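Local coordinates for penicillin-binding protein A (Mycobacterium tuberculosis, PDB 3UN7), which probably acts as a D,D-transpeptidase that cross-links the peptidoglycan of the cell wall and takes part in regulating cell length, at residues Arg21-Ile26 against Phe45-Pro50; Asn104-Ile109 against Ser341-Asp346; Glu322-Ile327 against Ile415-Ala420; Leu373-Glu378 against Gln391-Thr396. One frame throughout, in Å; residues are numbered along the deposited sequence.

Contact 1 (Arg21-Ile26 against Phe45-Pro50); sequences RQRGQI and FLRVYP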
loop_
_atom_site.group_PDB
_atom_site.type_symbol
_atom_site.label_atom_id
_atom_site.label_comp_id
_atom_site.label_asym_id
_atom_site.label_seq_id
_atom_site.Cartn_x
_atom_site.Cartn_y
_atom_site.Cartn_z
ATOM N N ARG A 21 -15.260 8.322 30.951
ATOM C CA ARG A 21 -14.278 9.395 30.785
ATOM C C ARG A 21 -14.064 9.732 29.308
ATOM O O ARG A 21 -14.274 8.880 28.435
ATOM C CB ARG A 21 -12.939 8.985 31.423
ATOM C CG ARG A 21 -12.991 8.798 32.936
ATOM C CD ARG A 21 -11.673 8.226 33.456
ATOM N NE ARG A 21 -11.796 6.814 33.834
ATOM C CZ ARG A 21 -11.497 5.780 33.054
ATOM N NH1 ARG A 21 -11.055 5.964 31.812
ATOM N NH2 ARG A 21 -11.652 4.549 33.522
ATOM N N GLN A 22 -13.662 10.975 29.035
ATOM C CA GLN A 22 -13.531 11.452 27.663
ATOM C C GLN A 22 -12.296 10.906 26.958
ATOM O O GLN A 22 -11.174 11.324 27.229
ATOM C CB GLN A 22 -13.564 12.984 27.567
ATOM C CG GLN A 22 -13.626 13.457 26.105
ATOM C CD GLN A 22 -13.952 14.932 25.943
ATOM O OE1 GLN A 22 -13.594 15.764 26.779
ATOM N NE2 GLN A 22 -14.647 15.261 24.857
ATOM N N ARG A 23 -12.530 9.975 26.043
ATOM C CA ARG A 23 -11.479 9.388 25.214
ATOM C C ARG A 23 -10.900 10.470 24.316
ATOM O O ARG A 23 -11.613 11.374 23.886
ATOM C CB ARG A 23 -12.070 8.261 24.375
ATOM C CG ARG A 23 -11.080 7.499 23.513
ATOM C CD ARG A 23 -11.776 6.279 22.931
ATOM N NE ARG A 23 -10.886 5.453 22.123
ATOM C CZ ARG A 23 -10.072 4.529 22.604
ATOM N NH1 ARG A 23 -10.008 4.306 23.921
ATOM N NH2 ARG A 23 -9.314 3.828 21.768
ATOM N N GLY A 24 -9.605 10.389 24.050
ATOM C CA GLY A 24 -8.936 11.406 23.253
ATOM C C GLY A 24 -9.175 11.237 21.775
ATOM O O GLY A 24 -9.868 10.303 21.349
ATOM N N GLN A 25 -8.576 12.134 20.992
ATOM C CA GLN A 25 -8.849 12.254 19.556
ATOM C C GLN A 25 -7.778 11.598 18.695
ATOM O O GLN A 25 -6.598 11.565 19.065
ATOM C CB GLN A 25 -8.896 13.738 19.148
ATOM C CG GLN A 25 -9.805 14.611 19.991
ATOM C CD GLN A 25 -9.607 16.092 19.731
ATOM O OE1 GLN A 25 -8.530 16.532 19.308
ATOM N NE2 GLN A 25 -10.642 16.869 19.987
ATOM N N ILE A 26 -8.192 11.105 17.531
ATOM C CA ILE A 26 -7.246 10.697 16.478
ATOM C C ILE A 26 -7.323 11.772 15.410
ATOM O O ILE A 26 -8.413 12.084 14.946
ATOM C CB ILE A 26 -7.615 9.328 15.883
ATOM C CG1 ILE A 26 -7.624 8.255 16.987
ATOM C CG2 ILE A 26 -6.664 8.963 14.714
ATOM C CD1 ILE A 26 -8.110 6.864 16.521
ATOM N N PHE A 45 -19.805 8.557 27.143
ATOM C CA PHE A 45 -19.108 9.072 25.978
ATOM C C PHE A 45 -19.383 8.257 24.717
ATOM O O PHE A 45 -19.153 7.033 24.665
ATOM C CB PHE A 45 -17.615 9.301 26.290
ATOM C CG PHE A 45 -17.376 10.558 27.073
ATOM C CD1 PHE A 45 -17.315 10.537 28.463
ATOM C CD2 PHE A 45 -17.291 11.783 26.420
ATOM C CE1 PHE A 45 -17.131 11.719 29.191
ATOM C CE2 PHE A 45 -17.113 12.964 27.138
ATOM C CZ PHE A 45 -17.041 12.932 28.521
ATOM N N LEU A 46 -19.926 8.922 23.701
ATOM C CA LEU A 46 -20.151 8.242 22.432
ATOM C C LEU A 46 -19.029 8.550 21.445
ATOM O O LEU A 46 -18.680 9.708 21.257
ATOM C CB LEU A 46 -21.510 8.608 21.827
ATOM C CG LEU A 46 -21.793 8.060 20.415
ATOM C CD1 LEU A 46 -22.133 6.573 20.481
ATOM C CD2 LEU A 46 -22.926 8.852 19.765
ATOM N N ARG A 47 -18.480 7.507 20.820
ATOM C CA ARG A 47 -17.397 7.669 19.851
ATOM C C ARG A 47 -17.993 8.059 18.517
ATOM O O ARG A 47 -18.963 7.426 18.065
ATOM C CB ARG A 47 -16.606 6.361 19.702
ATOM C CG ARG A 47 -15.220 6.509 19.099
ATOM C CD ARG A 47 -14.337 7.375 19.977
ATOM N NE ARG A 47 -12.930 7.381 19.588
ATOM C CZ ARG A 47 -12.045 8.283 20.011
ATOM N NH1 ARG A 47 -12.428 9.270 20.816
ATOM N NH2 ARG A 47 -10.761 8.197 19.640
ATOM N N VAL A 48 -17.398 9.070 17.877
ATOM C CA VAL A 48 -17.899 9.604 16.604
ATOM C C VAL A 48 -16.791 9.607 15.548
ATOM O O VAL A 48 -15.653 9.979 15.844
ATOM C CB VAL A 48 -18.489 11.027 16.787
ATOM C CG1 VAL A 48 -19.025 11.580 15.456
ATOM C CG2 VAL A 48 -19.626 10.994 17.807
ATOM N N TYR A 49 -17.132 9.185 14.333
ATOM C CA TYR A 49 -16.195 9.120 13.205
ATOM C C TYR A 49 -16.809 9.982 12.124
ATOM O O TYR A 49 -17.724 9.521 11.433
ATOM C CB TYR A 49 -16.043 7.662 12.716
ATOM C CG TYR A 49 -15.545 6.748 13.814
ATOM C CD1 TYR A 49 -16.432 6.102 14.673
ATOM C CD2 TYR A 49 -14.173 6.559 14.018
ATOM C CE1 TYR A 49 -15.966 5.263 15.696
ATOM C CE2 TYR A 49 -13.704 5.751 15.054
ATOM C CZ TYR A 49 -14.600 5.111 15.881
ATOM O OH TYR A 49 -14.119 4.298 16.879
ATOM N N PRO A 50 -16.351 11.242 11.999
ATOM C CA PRO A 50 -17.030 12.194 11.093
ATOM C C PRO A 50 -16.822 11.984 9.586
ATOM O O PRO A 50 -17.606 12.513 8.801
ATOM C CB PRO A 50 -16.482 13.561 11.536
ATOM C CG PRO A 50 -15.126 13.272 12.058
ATOM C CD PRO A 50 -15.228 11.880 12.713
#
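Arg47 reaches across to the backbone of Gly24 and grips its carbonyl oxygen end-on with two nitrogens: NH1 lies 2.8 Å and NH2 2.9 Å from Gly24 O. The oxygen sits close to the guanidinium plane, and the group is held further by Glu72 at NE and Ser36 at NH1. With CG anti to the backbone N and the chain bent at chi2 (62°), Arg47 brings its flat head beneath Arg23, whose CD lies 3.5 Å above the plane, over its centre. The two guanidinium planes stand almost perpendicular, 79° apart, and Arg23 NE comes within 3.7 Å of Arg47 NH2. These like charges are offset by shared acid: Glu72 pairs with both arginines, and Asp76 takes Arg23 NH1. Ile26 closes this buried end with CG1 4.1 Å from Arg47 NH2.

In the mixed sheet to which the dimerisation region contributes, strand 45-48 is the outermost on its side. Strand 31-38 lies between it and strand 26-28, so this contact spans a neighbouring strand instead of pairing two adjacent ones, and the side chains of Phe45 and Arg47 reach over to the backbone and side chains of 21-26.

Toward Arg21 the contact has no hydrogen bond across it and is a ring laid on a peptide. The Phe45 ring lies against the backbone of Gln22, with Gln22 CA over the ring centre and Gln22 CB making a CH-pi contact 3.9 Å from the centroid. The preceding peptide comes in obliquely, Arg21 C being 3.5 Å from Phe45 CD1. Arg21 turns its CB away from strand 45-48 and is exposed to solvent.

Contact 2 (Asn104-Ile109 against Ser341-Asp346); sequences NVDTTI and SLKGPD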
loop_
_atom_site.group_PDB
_atom_site.type_symbol
_atom_site.label_atom_id
_atom_site.label_comp_id
_atom_site.label_asym_id
_atom_site.label_seq_id
_atom_site.Cartn_x
_atom_site.Cartn_y
_atom_site.Cartn_z
ATOM N N ASN A 104 -4.088 12.513 22.845
ATOM C CA ASN A 104 -4.373 12.597 21.414
ATOM C C ASN A 104 -3.334 11.883 20.578
ATOM O O ASN A 104 -2.146 11.869 20.917
ATOM C CB ASN A 104 -4.412 14.058 20.959
ATOM C CG ASN A 104 -5.800 14.667 21.039
ATOM O OD1 ASN A 104 -6.654 14.232 21.829
ATOM N ND2 ASN A 104 -6.040 15.694 20.199
ATOM N N VAL A 105 -3.789 11.334 19.457
ATOM C CA VAL A 105 -2.924 10.672 18.495
ATOM C C VAL A 105 -2.969 11.461 17.198
ATOM O O VAL A 105 -4.004 11.538 16.548
ATOM C CB VAL A 105 -3.401 9.238 18.214
ATOM C CG1 VAL A 105 -2.590 8.601 17.050
ATOM C CG2 VAL A 105 -3.343 8.400 19.480
ATOM N N ASP A 106 -1.826 12.015 16.827
ATOM C CA ASP A 106 -1.670 12.792 15.613
ATOM C C ASP A 106 -1.052 11.917 14.522
ATOM O O ASP A 106 0.141 11.633 14.560
ATOM C CB ASP A 106 -0.771 13.993 15.907
ATOM C CG ASP A 106 -1.480 15.071 16.719
ATOM O OD1 ASP A 106 -2.675 14.885 17.098
ATOM O OD2 ASP A 106 -0.840 16.124 16.977
ATOM N N THR A 107 -1.870 11.464 13.576
ATOM C CA THR A 107 -1.381 10.593 12.496
ATOM C C THR A 107 -0.609 11.363 11.424
ATOM O O THR A 107 -0.609 12.590 11.388
ATOM C CB THR A 107 -2.526 9.776 11.817
ATOM O OG1 THR A 107 -3.307 10.644 10.994
ATOM C CG2 THR A 107 -3.426 9.133 12.857
ATOM N N THR A 108 0.049 10.618 10.551
ATOM C CA THR A 108 0.804 11.187 9.445
ATOM C C THR A 108 -0.067 11.397 8.207
ATOM O O THR A 108 0.431 11.857 7.183
ATOM C CB THR A 108 1.939 10.243 9.018
ATOM O OG1 THR A 108 1.401 8.918 8.830
ATOM C CG2 THR A 108 3.015 10.191 10.069
ATOM N N ILE A 109 -1.347 11.014 8.285
ATOM C CA ILE A 109 -2.242 11.030 7.123
ATOM C C ILE A 109 -2.469 12.463 6.666
ATOM O O ILE A 109 -2.717 13.345 7.485
ATOM C CB ILE A 109 -3.620 10.354 7.446
ATOM C CG1 ILE A 109 -3.445 8.859 7.770
ATOM C CG2 ILE A 109 -4.631 10.526 6.284
ATOM C CD1 ILE A 109 -3.045 7.984 6.588
ATOM N N SER A 341 2.919 11.884 16.265
ATOM C CA SER A 341 3.112 12.253 17.661
ATOM C C SER A 341 1.947 11.871 18.559
ATOM O O SER A 341 0.825 11.691 18.103
ATOM C CB SER A 341 3.459 13.746 17.808
ATOM O OG SER A 341 2.439 14.573 17.295
ATOM N N LEU A 342 2.259 11.718 19.842
ATOM C CA LEU A 342 1.285 11.481 20.891
ATOM C C LEU A 342 1.338 12.690 21.805
ATOM O O LEU A 342 2.421 13.183 22.119
ATOM C CB LEU A 342 1.654 10.213 21.687
ATOM C CG LEU A 342 1.740 8.897 20.888
ATOM C CD1 LEU A 342 2.297 7.794 21.774
ATOM C CD2 LEU A 342 0.358 8.537 20.326
ATOM N N LYS A 343 0.168 13.149 22.240
ATOM C CA LYS A 343 0.057 14.313 23.119
ATOM C C LYS A 343 -0.848 14.002 24.294
ATOM O O LYS A 343 -1.665 13.087 24.224
ATOM C CB LYS A 343 -0.542 15.505 22.361
ATOM C CG LYS A 343 0.247 15.994 21.162
ATOM C CD LYS A 343 -0.493 17.151 20.502
ATOM C CE LYS A 343 -0.244 17.234 18.998
ATOM N NZ LYS A 343 1.153 16.949 18.523
ATOM N N GLY A 344 -0.712 14.781 25.361
ATOM C CA GLY A 344 -1.632 14.715 26.496
ATOM C C GLY A 344 -2.956 15.420 26.210
ATOM O O GLY A 344 -3.100 16.066 25.174
ATOM N N PRO A 345 -3.926 15.312 27.139
ATOM C CA PRO A 345 -5.244 15.945 27.001
ATOM C C PRO A 345 -5.126 17.452 26.794
ATOM O O PRO A 345 -5.978 18.057 26.144
ATOM C CB PRO A 345 -5.905 15.692 28.362
ATOM C CG PRO A 345 -4.820 15.245 29.269
ATOM C CD PRO A 345 -3.816 14.570 28.405
ATOM N N ASP A 346 -4.072 18.043 27.345
ATOM C CA ASP A 346 -3.838 19.480 27.212
ATOM C C ASP A 346 -2.815 19.780 26.089
ATOM O O ASP A 346 -2.282 20.893 25.968
ATOM C CB ASP A 346 -3.475 20.081 28.582
ATOM C CG ASP A 346 -4.672 20.113 29.543
ATOM O OD1 ASP A 346 -4.492 19.941 30.773
ATOM O OD2 ASP A 346 -5.814 20.311 29.073
#
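Asn104 and Lys343 bind each other through both backbone groups, with Asn104 N 2.8 Å from Lys343 O and Lys343 N 3.0 Å from Asn104 O. Asp106 and Ser341 form the next hydrogen-bonded pair, in which Asp106 N donates to Ser341 O at 3.0 Å while the return bond, Ser341 N to Asp106 O, is longer at 3.3 Å. Between them Val105 and Leu342 make a non-hydrogen-bonded pair. The two strands thus run antiparallel, 159° between their directions, and their pairing joins the dimerisation-region strands to strand 339-343 of the transpeptidase range within one mixed sheet.

On the face of Asn104, Asp106, Ser341 and Lys343 the Asp106 side chain runs across to the second strand. Its CB rests 3.5 Å from Ser341 OG. A chi1 of -74° then sets CG beside the backbone N, and the Asp106 and Lys343 side chains cross at about a right angle. Of the two carboxylate oxygens, OD1 takes a hydrogen bond from outside the pair, with Thr27 OG1, whereas OD2 faces the ammonium of Lys343 in a salt bridge whose exact length is doubtful, because OD2 is modelled too close to the lysine chain. Lys343, bent at its last torsion, also donates from NZ to Ser341 OG at 3.0 Å.

The face of Val105 and Leu342 is apolar: Val105 CG2 and Leu342 CD2 lie side by side, 3.8 Å apart. Helix 76-79 covers this face, Leu79 touching Val105 and Ile78 touching Leu342, while on its far edge strand 104-107 pairs in parallel with strand 26-28.

Contact 3 (Glu322-Ile327 against Ile415-Ala420); sequences EIAATI and IAFAPA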
loop_
_atom_site.group_PDB
_atom_site.type_symbol
_atom_site.label_atom_id
_atom_site.label_comp_id
_atom_site.label_asym_id
_atom_site.label_seq_id
_atom_site.Cartn_x
_atom_site.Cartn_y
_atom_site.Cartn_z
ATOM N N GLU A 322 6.146 0.746 -0.844
ATOM C CA GLU A 322 7.474 0.786 -0.223
ATOM C C GLU A 322 8.613 0.544 -1.239
ATOM O O GLU A 322 9.676 1.179 -1.159
ATOM C CB GLU A 322 7.549 -0.251 0.911
ATOM C CG GLU A 322 7.989 0.310 2.273
ATOM C CD GLU A 322 7.835 -0.697 3.422
ATOM O OE1 GLU A 322 6.728 -1.272 3.561
ATOM O OE2 GLU A 322 8.809 -0.911 4.189
ATOM N N ILE A 323 8.406 -0.384 -2.172
ATOM C CA ILE A 323 9.379 -0.595 -3.274
ATOM C C ILE A 323 9.567 0.701 -4.050
ATOM O O ILE A 323 10.701 1.147 -4.277
ATOM C CB ILE A 323 8.948 -1.740 -4.216
ATOM C CG1 ILE A 323 9.057 -3.081 -3.493
ATOM C CG2 ILE A 323 9.817 -1.789 -5.481
ATOM C CD1 ILE A 323 8.220 -4.178 -4.128
ATOM N N ALA A 324 8.452 1.327 -4.425
ATOM C CA ALA A 324 8.492 2.600 -5.136
ATOM C C ALA A 324 9.164 3.705 -4.281
ATOM O O ALA A 324 9.980 4.482 -4.789
ATOM C CB ALA A 324 7.070 3.013 -5.582
ATOM N N ALA A 325 8.820 3.763 -2.989
ATOM C CA ALA A 325 9.394 4.760 -2.057
ATOM C C ALA A 325 10.908 4.564 -1.876
ATOM O O ALA A 325 11.669 5.518 -1.813
ATOM C CB ALA A 325 8.698 4.668 -0.698
ATOM N N THR A 326 11.322 3.309 -1.774
ATOM C CA THR A 326 12.741 2.947 -1.685
ATOM C C THR A 326 13.562 3.432 -2.892
ATOM O O THR A 326 14.597 4.078 -2.723
ATOM C CB THR A 326 12.887 1.413 -1.457
ATOM O OG1 THR A 326 12.275 1.086 -0.198
ATOM C CG2 THR A 326 14.353 0.965 -1.409
ATOM N N ILE A 327 13.093 3.129 -4.097
ATOM C CA ILE A 327 13.721 3.622 -5.322
ATOM C C ILE A 327 13.741 5.153 -5.289
ATOM O O ILE A 327 14.788 5.756 -5.481
ATOM C CB ILE A 327 13.017 3.051 -6.577
ATOM C CG1 ILE A 327 13.216 1.529 -6.623
ATOM C CG2 ILE A 327 13.585 3.643 -7.871
ATOM C CD1 ILE A 327 12.169 0.781 -7.456
ATOM N N ILE A 415 2.251 1.420 -9.441
ATOM C CA ILE A 415 3.151 1.919 -8.406
ATOM C C ILE A 415 3.964 3.069 -8.991
ATOM O O ILE A 415 4.316 3.036 -10.171
ATOM C CB ILE A 415 4.042 0.815 -7.773
ATOM C CG1 ILE A 415 4.951 0.138 -8.812
ATOM C CG2 ILE A 415 3.163 -0.247 -7.082
ATOM C CD1 ILE A 415 6.072 -0.702 -8.177
ATOM N N ALA A 416 4.228 4.097 -8.183
ATOM C CA ALA A 416 4.780 5.329 -8.750
ATOM C C ALA A 416 5.376 6.246 -7.712
ATOM O O ALA A 416 5.114 6.106 -6.523
ATOM C CB ALA A 416 3.705 6.077 -9.561
ATOM N N PHE A 417 6.216 7.160 -8.177
ATOM C CA PHE A 417 6.696 8.250 -7.344
ATOM C C PHE A 417 6.922 9.510 -8.169
ATOM O O PHE A 417 7.048 9.445 -9.387
ATOM C CB PHE A 417 7.924 7.837 -6.513
ATOM C CG PHE A 417 9.107 7.404 -7.319
ATOM C CD1 PHE A 417 10.081 8.329 -7.692
ATOM C CD2 PHE A 417 9.285 6.055 -7.661
ATOM C CE1 PHE A 417 11.208 7.920 -8.416
ATOM C CE2 PHE A 417 10.408 5.643 -8.379
ATOM C CZ PHE A 417 11.371 6.578 -8.756
ATOM N N ALA A 418 6.936 10.657 -7.500
ATOM C CA ALA A 418 6.996 11.942 -8.176
ATOM C C ALA A 418 7.338 13.039 -7.163
ATOM O O ALA A 418 7.097 12.854 -5.981
ATOM C CB ALA A 418 5.641 12.246 -8.846
ATOM N N PRO A 419 7.942 14.164 -7.616
ATOM C CA PRO A 419 8.531 14.350 -8.941
ATOM C C PRO A 419 9.689 13.383 -9.059
ATOM O O PRO A 419 10.396 13.161 -8.071
ATOM C CB PRO A 419 9.063 15.792 -8.898
ATOM C CG PRO A 419 8.296 16.455 -7.813
ATOM C CD PRO A 419 8.082 15.378 -6.791
ATOM N N ALA A 420 9.884 12.791 -10.231
ATOM C CA ALA A 420 10.820 11.684 -10.347
ATOM C C ALA A 420 12.239 12.041 -9.924
ATOM O O ALA A 420 12.974 11.179 -9.437
ATOM C CB ALA A 420 10.816 11.112 -11.770
#
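Phe417 holds its CG between the backbone N and the carbonyl carbon (chi1 60°), which swings the ring out from strand 411-418 toward helix 317-328. Ile327 sets its CG2 anti to the backbone N, and this methyl is the branch that meets the ring, 3.8 Å from Phe417 CZ, the two side chains crossing at about a right angle. One turn earlier on the helix, the carbonyl of Ala324 approaches the same ring obliquely, Ala324 O lying 3.3 Å from Phe417 CD2 in a close van der Waals contact.

The helix axis and the strand run in roughly the same direction, 32° apart and 7.5 Å at their closest. This is a helix laid on one face of the five-stranded antiparallel sheet in the transpeptidase domain, the core of the penicillin-recognising fold shared with beta-lactamases. Small residues let the two come near: Ala324 CB settles between successive strand residues, 4.3 Å from Ile415 CB and 3.8 Å from Ala416 O. Ile415 and Phe417 direct their CB atoms to the helix, and Ala416 turns its methyl to the other face, onto Ser394 and Val427.

Helix 364-379 adds to the packing, with Thr371 touching both Ile327 and Phe417 and Met374 touching the ring. The Ile415 side chain lies about 9 Å from that of Ser193, the probable acyl-ester nucleophile.

Contact 4 (Leu373-Glu378 against Gln391-Thr396); sequences LMVGAE and QIASKT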
loop_
_atom_site.group_PDB
_atom_site.type_symbol
_atom_site.label_atom_id
_atom_site.label_comp_id
_atom_site.label_asym_id
_atom_site.label_seq_id
_atom_site.Cartn_x
_atom_site.Cartn_y
_atom_site.Cartn_z
ATOM N N LEU A 373 14.182 3.943 -15.846
ATOM C CA LEU A 373 13.339 2.927 -16.474
ATOM C C LEU A 373 11.858 3.213 -16.211
ATOM O O LEU A 373 11.021 3.108 -17.104
ATOM C CB LEU A 373 13.729 1.532 -15.951
ATOM C CG LEU A 373 15.078 0.993 -16.456
ATOM C CD1 LEU A 373 15.373 -0.419 -15.944
ATOM C CD2 LEU A 373 15.102 0.984 -17.960
ATOM N N MET A 374 11.560 3.583 -14.974
ATOM C CA MET A 374 10.206 3.887 -14.541
ATOM C C MET A 374 9.684 5.211 -15.096
ATOM O O MET A 374 8.497 5.335 -15.397
ATOM C CB MET A 374 10.132 3.831 -13.008
ATOM C CG MET A 374 10.215 2.415 -12.482
ATOM S SD MET A 374 10.258 2.330 -10.671
ATOM C CE MET A 374 8.567 2.778 -10.248
ATOM N N VAL A 375 10.563 6.192 -15.257
ATOM C CA VAL A 375 10.200 7.409 -16.014
ATOM C C VAL A 375 9.812 7.038 -17.462
ATOM O O VAL A 375 8.818 7.539 -18.007
ATOM C CB VAL A 375 11.325 8.474 -15.988
ATOM C CG1 VAL A 375 11.078 9.575 -17.032
ATOM C CG2 VAL A 375 11.428 9.089 -14.578
ATOM N N GLY A 376 10.581 6.131 -18.059
ATOM C CA GLY A 376 10.283 5.655 -19.413
ATOM C C GLY A 376 8.954 4.921 -19.487
ATOM O O GLY A 376 8.167 5.165 -20.404
ATOM N N ALA A 377 8.710 4.008 -18.543
ATOM C CA ALA A 377 7.437 3.269 -18.488
ATOM C C ALA A 377 6.226 4.201 -18.323
ATOM O O ALA A 377 5.179 3.988 -18.952
ATOM C CB ALA A 377 7.464 2.254 -17.370
ATOM N N GLU A 378 6.361 5.232 -17.490
ATOM C CA GLU A 378 5.245 6.155 -17.292
ATOM C C GLU A 378 4.851 6.786 -18.624
ATOM O O GLU A 378 3.666 6.905 -18.935
ATOM C CB GLU A 378 5.583 7.236 -16.262
ATOM C CG GLU A 378 4.611 8.435 -16.254
ATOM C CD GLU A 378 3.267 8.159 -15.573
ATOM O OE1 GLU A 378 3.010 7.016 -15.118
ATOM O OE2 GLU A 378 2.454 9.106 -15.487
ATOM N N GLN A 391 7.051 15.211 -13.493
ATOM C CA GLN A 391 7.563 13.976 -14.058
ATOM C C GLN A 391 7.302 12.835 -13.081
ATOM O O GLN A 391 7.697 12.900 -11.915
ATOM C CB GLN A 391 9.063 14.110 -14.325
ATOM C CG GLN A 391 9.648 12.985 -15.137
ATOM C CD GLN A 391 11.148 13.118 -15.309
ATOM O OE1 GLN A 391 11.894 13.263 -14.332
ATOM N NE2 GLN A 391 11.603 13.062 -16.555
ATOM N N ILE A 392 6.637 11.797 -13.565
ATOM C CA ILE A 392 6.254 10.671 -12.714
ATOM C C ILE A 392 7.057 9.460 -13.169
ATOM O O ILE A 392 7.193 9.236 -14.373
ATOM C CB ILE A 392 4.740 10.366 -12.833
ATOM C CG1 ILE A 392 3.907 11.523 -12.289
ATOM C CG2 ILE A 392 4.364 9.064 -12.103
ATOM C CD1 ILE A 392 2.401 11.358 -12.518
ATOM N N ALA A 393 7.609 8.718 -12.210
ATOM C CA ALA A 393 8.226 7.431 -12.466
ATOM C C ALA A 393 7.187 6.415 -12.025
ATOM O O ALA A 393 6.656 6.522 -10.917
ATOM C CB ALA A 393 9.499 7.268 -11.633
ATOM N N SER A 394 6.904 5.429 -12.865
ATOM C CA SER A 394 5.863 4.478 -12.529
ATOM C C SER A 394 6.100 3.093 -13.109
ATOM O O SER A 394 6.985 2.894 -13.939
ATOM C CB SER A 394 4.512 5.009 -13.026
ATOM O OG SER A 394 4.416 4.876 -14.441
ATOM N N LYS A 395 5.285 2.139 -12.658
ATOM C CA LYS A 395 5.148 0.848 -13.312
ATOM C C LYS A 395 3.677 0.435 -13.207
ATOM O O LYS A 395 3.149 0.326 -12.099
ATOM C CB LYS A 395 6.046 -0.206 -12.658
ATOM C CG LYS A 395 6.086 -1.543 -13.424
ATOM C CD LYS A 395 6.939 -1.412 -14.690
ATOM C CE LYS A 395 6.907 -2.668 -15.559
ATOM N NZ LYS A 395 5.559 -2.914 -16.132
ATOM N N THR A 396 3.018 0.212 -14.349
ATOM C CA THR A 396 1.635 -0.280 -14.321
ATOM C C THR A 396 1.591 -1.712 -14.816
ATOM O O THR A 396 2.290 -2.079 -15.768
ATOM C CB THR A 396 0.605 0.632 -15.079
ATOM O OG1 THR A 396 0.260 0.070 -16.342
ATOM C CG2 THR A 396 1.115 2.019 -15.281
HETATM O O HOH W 1 7.716 9.869 -17.021
#
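Ser394 OG donates to Glu378 OE1 over 2.6 Å, using the anti lone pair of that oxygen, the one turned away from OE2. A second bond ties the backbones, Ser394 N to Met374 O at 3.0 Å with a nearly straight N-H...O angle of 174°. The segments belong to helix 364-379 and to strand 393-399, an outermost strand of the transpeptidase sheet, where Lys395 and Thr396 open the Lys-Thr-Gly motif of penicillin-binding proteins.

Met374 O accepts two hydrogen bonds, from Ser394 N and from Glu378 N of its own helix, which arrive from opposite faces of the carbonyl plane. The strand therefore plugs into a helix carbonyl without breaking the helical bond. The Glu378 carboxylate is held further by Tyr414 OH at OE1 and by Arg451 in a salt bridge at OE2, which probably favours its ionised form. A chi2 of 77° bends the chain so that the carboxylate comes back to Ser394 OG; nearer the backbone, Glu378 CB lies 3.2 Å from Ile392 O. Ile392 O accepts a hydrogen bond from a water, which donates to Val375 O as well and so bridges the two backbones.

Lys395 turns its end away from the helix to Ser252, and its side chain lies about 4 Å from that of Ser193, the probable nucleophile. Around this polar core the packing is compact: Met374 CB lies 3.8 Å from Ala393 CB, and Ala377 CB 3.5 Å from Ser394 O. At the margin, Gln391 crosses Val375 at about a right angle, with its NE2 3.6 Å from Val375 CG1.

From the N terminus, contact 1 closes a short loop within the dimerisation region, tying residues 21-26 to an outer strand of the mixed sheet. Contact 2 touches it, since Gln25 bonds to Asn104 and Val105, and then closes a far longer loop by pairing strand 104-107 with strand 339-343 from the transpeptidase part of the chain. Residues 322-327 lie inside that loop but contact strand 411-418 beyond it, so contacts 2 and 3 cross. Contact 4 is nested within the loop of contact 3 and adjoins it, strands 393-399 and 411-418 being neighbours in the transpeptidase sheet. Contacts 1 and 4 lie about 43 Å apart between centres.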